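Local atomic coordinates of 1-acyl-sn-glycerol-3-phosphate acyltransferase (Thermotoga maritima, PDB entry 5KYM), a protein that catalyses the transfer of an acyl chain to 1-acyl-sn-glycerol 3-phosphate (lysophosphatidic acid), a step of phospholipid synthesis carried out at the membrane. Residues 77-87 against 149-160. Sequence-based numbering, arbitrary orientation.
Sequences NFIVVANHQSL and VTFIVFPEGTRS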
loop_
_atom_site.group_PDB
_atom_site.type_symbol
_atom_site.label_atom_id
_atom_site.label_comp_id
_atom_site.label_asym_id
_atom_site.label_seq_id
_atom_site.Cartn_x
_atom_site.Cartn_y
_atom_site.Cartn_z
ATOM N N ASN A 77 0.252 -15.056 5.558
ATOM C CA ASN A 77 0.709 -13.709 5.222
ATOM C C ASN A 77 1.500 -13.715 3.893
ATOM O O ASN A 77 1.737 -14.769 3.300
ATOM C CB ASN A 77 1.510 -13.088 6.376
ATOM C CG ASN A 77 2.817 -13.764 6.595
ATOM O OD1 ASN A 77 2.950 -14.935 6.239
ATOM N ND2 ASN A 77 3.806 -13.029 7.154
ATOM N N PHE A 78 1.896 -12.531 3.424
ATOM C CA PHE A 78 2.601 -12.398 2.151
ATOM C C PHE A 78 3.324 -11.053 2.102
ATOM O O PHE A 78 3.211 -10.253 3.036
ATOM C CB PHE A 78 1.649 -12.626 0.949
ATOM C CG PHE A 78 0.345 -11.924 1.070
ATOM C CD1 PHE A 78 0.240 -10.574 0.758
ATOM C CD2 PHE A 78 -0.792 -12.591 1.517
ATOM C CE1 PHE A 78 -1.003 -9.900 0.905
ATOM C CE2 PHE A 78 -2.013 -11.926 1.624
ATOM C CZ PHE A 78 -2.130 -10.585 1.319
ATOM N N ILE A 79 4.124 -10.826 1.057
ATOM C CA ILE A 79 4.773 -9.551 0.864
ATOM C C ILE A 79 4.265 -8.959 -0.429
ATOM O O ILE A 79 4.582 -9.471 -1.480
ATOM C CB ILE A 79 6.278 -9.675 0.764
ATOM C CG1 ILE A 79 6.844 -10.359 1.968
ATOM C CG2 ILE A 79 6.894 -8.273 0.655
ATOM C CD1 ILE A 79 8.237 -10.913 1.678
ATOM N N VAL A 80 3.480 -7.864 -0.347
ATOM C CA VAL A 80 2.936 -7.188 -1.546
ATOM C C VAL A 80 4.100 -6.443 -2.120
ATOM O O VAL A 80 4.783 -5.745 -1.421
ATOM C CB VAL A 80 1.732 -6.255 -1.243
ATOM C CG1 VAL A 80 1.219 -5.615 -2.522
ATOM C CG2 VAL A 80 0.605 -7.025 -0.619
ATOM N N VAL A 81 4.360 -6.659 -3.384
ATOM C CA VAL A 81 5.390 -5.956 -4.046
ATOM C C VAL A 81 4.761 -5.206 -5.200
ATOM O O VAL A 81 4.200 -5.795 -6.118
ATOM C CB VAL A 81 6.522 -6.890 -4.440
ATOM C CG1 VAL A 81 7.536 -6.218 -5.399
ATOM C CG2 VAL A 81 7.222 -7.369 -3.165
ATOM N N ALA A 82 4.850 -3.878 -5.120
ATOM C CA ALA A 82 4.136 -3.012 -6.039
ATOM C C ALA A 82 5.049 -1.940 -6.572
ATOM O O ALA A 82 5.977 -1.532 -5.869
ATOM C CB ALA A 82 2.923 -2.402 -5.345
ATOM N N ASN A 83 4.776 -1.471 -7.803
ATOM C CA ASN A 83 5.299 -0.166 -8.296
ATOM C C ASN A 83 4.688 0.982 -7.459
ATOM O O ASN A 83 3.605 0.843 -6.843
ATOM C CB ASN A 83 5.060 0.062 -9.770
ATOM C CG ASN A 83 3.598 0.155 -10.121
ATOM O OD1 ASN A 83 2.853 -0.766 -9.851
ATOM N ND2 ASN A 83 3.167 1.244 -10.751
ATOM N N HIS A 84 5.408 2.093 -7.433
ATOM C CA HIS A 84 5.082 3.215 -6.534
ATOM C C HIS A 84 5.052 4.531 -7.290
ATOM O O HIS A 84 6.046 4.906 -7.945
ATOM C CB HIS A 84 6.157 3.319 -5.478
ATOM C CG HIS A 84 5.753 4.084 -4.273
ATOM N ND1 HIS A 84 4.446 4.322 -3.953
ATOM C CD2 HIS A 84 6.496 4.655 -3.307
ATOM C CE1 HIS A 84 4.392 4.977 -2.820
ATOM N NE2 HIS A 84 5.626 5.211 -2.409
ATOM N N GLN A 85 3.916 5.202 -7.273
ATOM C CA GLN A 85 3.784 6.398 -8.102
ATOM C C GLN A 85 2.853 7.458 -7.502
ATOM O O GLN A 85 2.425 8.359 -8.214
ATOM C CB GLN A 85 3.313 5.985 -9.518
ATOM C CG GLN A 85 1.845 5.522 -9.611
ATOM C CD GLN A 85 1.403 5.204 -11.021
ATOM O OE1 GLN A 85 0.214 5.285 -11.324
ATOM N NE2 GLN A 85 2.358 4.854 -11.898
ATOM N N SER A 86 2.551 7.350 -6.206
ATOM C CA SER A 86 1.708 8.314 -5.515
ATOM C C SER A 86 1.664 8.079 -4.021
ATOM O O SER A 86 1.821 6.969 -3.585
ATOM C CB SER A 86 0.291 8.255 -6.091
ATOM O OG SER A 86 -0.540 9.109 -5.359
ATOM N N LEU A 87 1.392 9.099 -3.234
ATOM C CA LEU A 87 1.041 8.817 -1.810
ATOM C C LEU A 87 -0.163 7.909 -1.704
ATOM O O LEU A 87 -0.228 7.111 -0.798
ATOM C CB LEU A 87 0.733 10.071 -0.992
ATOM C CG LEU A 87 1.928 11.042 -0.796
ATOM C CD1 LEU A 87 1.399 12.228 0.032
ATOM C CD2 LEU A 87 3.247 10.457 -0.216
ATOM N N VAL A 149 3.026 -11.300 10.032
ATOM C CA VAL A 149 2.513 -10.025 9.511
ATOM C C VAL A 149 2.658 -9.942 7.979
ATOM O O VAL A 149 3.728 -10.264 7.425
ATOM C CB VAL A 149 3.283 -8.821 10.113
ATOM C CG1 VAL A 149 2.726 -7.516 9.560
ATOM C CG2 VAL A 149 3.253 -8.826 11.640
ATOM N N THR A 150 1.595 -9.475 7.304
ATOM C CA THR A 150 1.683 -9.161 5.871
ATOM C C THR A 150 2.444 -7.850 5.696
ATOM O O THR A 150 2.205 -6.917 6.414
ATOM C CB THR A 150 0.284 -9.078 5.222
ATOM O OG1 THR A 150 -0.231 -10.385 5.000
ATOM C CG2 THR A 150 0.304 -8.445 3.840
ATOM N N PHE A 151 3.328 -7.783 4.726
ATOM C CA PHE A 151 4.016 -6.548 4.408
ATOM C C PHE A 151 3.657 -6.033 3.041
ATOM O O PHE A 151 3.164 -6.790 2.196
ATOM C CB PHE A 151 5.548 -6.714 4.489
ATOM C CG PHE A 151 6.098 -6.238 5.766
ATOM C CD1 PHE A 151 5.888 -7.002 6.946
ATOM C CD2 PHE A 151 6.741 -4.995 5.852
ATOM C CE1 PHE A 151 6.317 -6.529 8.171
ATOM C CE2 PHE A 151 7.201 -4.539 7.097
ATOM C CZ PHE A 151 6.976 -5.304 8.246
ATOM N N ILE A 152 3.914 -4.738 2.841
ATOM C CA ILE A 152 3.679 -4.048 1.576
ATOM C C ILE A 152 4.914 -3.283 1.333
ATOM O O ILE A 152 5.298 -2.469 2.157
ATOM C CB ILE A 152 2.482 -3.064 1.653
ATOM C CG1 ILE A 152 1.211 -3.807 2.092
ATOM C CG2 ILE A 152 2.245 -2.353 0.325
ATOM C CD1 ILE A 152 0.030 -2.926 2.396
ATOM N N VAL A 153 5.541 -3.543 0.207
ATOM C CA VAL A 153 6.939 -3.164 -0.029
ATOM C C VAL A 153 7.039 -2.505 -1.433
ATOM O O VAL A 153 6.411 -2.985 -2.373
ATOM C CB VAL A 153 7.781 -4.458 0.166
ATOM C CG1 VAL A 153 9.067 -4.484 -0.636
ATOM C CG2 VAL A 153 8.050 -4.679 1.643
ATOM N N PHE A 154 7.761 -1.379 -1.542
ATOM C CA PHE A 154 7.910 -0.658 -2.796
ATOM C C PHE A 154 9.348 -0.732 -3.234
ATOM O O PHE A 154 10.102 0.179 -3.003
ATOM C CB PHE A 154 7.448 0.798 -2.633
ATOM C CG PHE A 154 5.983 0.938 -2.380
ATOM C CD1 PHE A 154 5.063 0.614 -3.338
ATOM C CD2 PHE A 154 5.539 1.484 -1.252
ATOM C CE1 PHE A 154 3.699 0.743 -3.093
ATOM C CE2 PHE A 154 4.169 1.647 -0.984
ATOM C CZ PHE A 154 3.246 1.266 -1.904
ATOM N N PRO A 155 9.766 -1.841 -3.834
ATOM C CA PRO A 155 11.168 -2.061 -4.089
ATOM C C PRO A 155 11.921 -0.923 -4.832
ATOM O O PRO A 155 13.147 -0.878 -4.739
ATOM C CB PRO A 155 11.192 -3.314 -5.014
ATOM C CG PRO A 155 9.869 -3.868 -5.057
ATOM C CD PRO A 155 8.937 -2.780 -4.594
ATOM N N GLU A 156 11.212 -0.062 -5.593
ATOM C CA GLU A 156 11.859 1.054 -6.299
ATOM C C GLU A 156 12.488 2.025 -5.268
ATOM O O GLU A 156 13.442 2.753 -5.582
ATOM C CB GLU A 156 10.933 1.814 -7.279
ATOM C CG GLU A 156 9.495 1.264 -7.616
ATOM C CD GLU A 156 8.964 1.874 -8.903
ATOM O OE1 GLU A 156 7.787 2.321 -8.981
ATOM O OE2 GLU A 156 9.754 1.909 -9.853
ATOM N N GLY A 157 11.946 2.024 -4.055
ATOM C CA GLY A 157 12.478 2.796 -2.950
ATOM C C GLY A 157 12.101 4.271 -2.923
ATOM O O GLY A 157 12.580 5.028 -2.124
ATOM N N THR A 158 11.196 4.673 -3.789
ATOM C CA THR A 158 10.824 6.060 -4.007
ATOM C C THR A 158 9.677 6.028 -5.000
ATOM O O THR A 158 9.527 5.075 -5.761
ATOM C CB THR A 158 11.991 6.876 -4.603
ATOM O OG1 THR A 158 11.553 8.201 -4.882
ATOM C CG2 THR A 158 12.471 6.343 -5.911
ATOM N N ARG A 159 8.897 7.095 -5.040
ATOM C CA ARG A 159 7.874 7.240 -6.084
ATOM C C ARG A 159 8.556 7.648 -7.354
ATOM O O ARG A 159 9.497 8.431 -7.345
ATOM C CB ARG A 159 6.820 8.273 -5.748
ATOM C CG ARG A 159 6.259 8.095 -4.341
ATOM C CD ARG A 159 5.078 8.929 -4.074
ATOM N NE ARG A 159 5.430 10.338 -3.986
ATOM C CZ ARG A 159 5.886 10.931 -2.907
ATOM N NH1 ARG A 159 6.069 10.231 -1.796
ATOM N NH2 ARG A 159 6.142 12.228 -2.914
ATOM N N SER A 160 8.106 7.047 -8.440
ATOM C CA SER A 160 8.441 7.491 -9.771
ATOM C C SER A 160 7.973 8.926 -9.879
ATOM O O SER A 160 6.891 9.286 -9.413
ATOM C CB SER A 160 7.705 6.636 -10.797
ATOM O OG SER A 160 7.670 7.209 -12.075
#
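Strands 79-82 and 151-153 run parallel, at 19°, and pair Ile79 with Phe151, Val80 with Ile152 and Val81 with Val153. The ladder runs from Phe151 N to Phe78 O, through both backbone groups of Val80, to Ala82 N on Val153 O. Before it, Asn77 ND2 reaches Val149 O at 2.8 Å, coming from above the carbonyl plane. On one face of the sheet, Ile79 CG2 lies 3.9 Å from Val153 CG2.

Beyond the strands, His84 is sandwiched. Its CG is anti to the backbone N (chi1 -161°), which lays the ring face to face on Phe154, with centroids 3.8 Å apart and planes at 8°. Arg159 CG sits over the opposite face in a CH-pi contact, 3.7 Å from the ring centroid. The backbone of His84 is held too. Its N donates to the anti lone pair of Glu156 OE1 at 2.8 Å, and its O accepts from Ser160 N at 3.0 Å. Leu166 N binds Glu156 OE2, so both carboxylate oxygens are tied.

His84 ND1 bonds Asp89 OD2, giving the His-Asp pair of the HX4D motif, probably catalytic as in relatives. The Glu-Gly-Thr-Arg run at 156-159 probably helps bind the substrate phosphate.

Strand 183-189 flanks 79-82 on its other side, while 151-153 ends the sheet. Ile93 of helix 89-96 packs on Val80 and Ile152; Leu145 of helix 137-147 meets Ile79 and Phe151 on the other face.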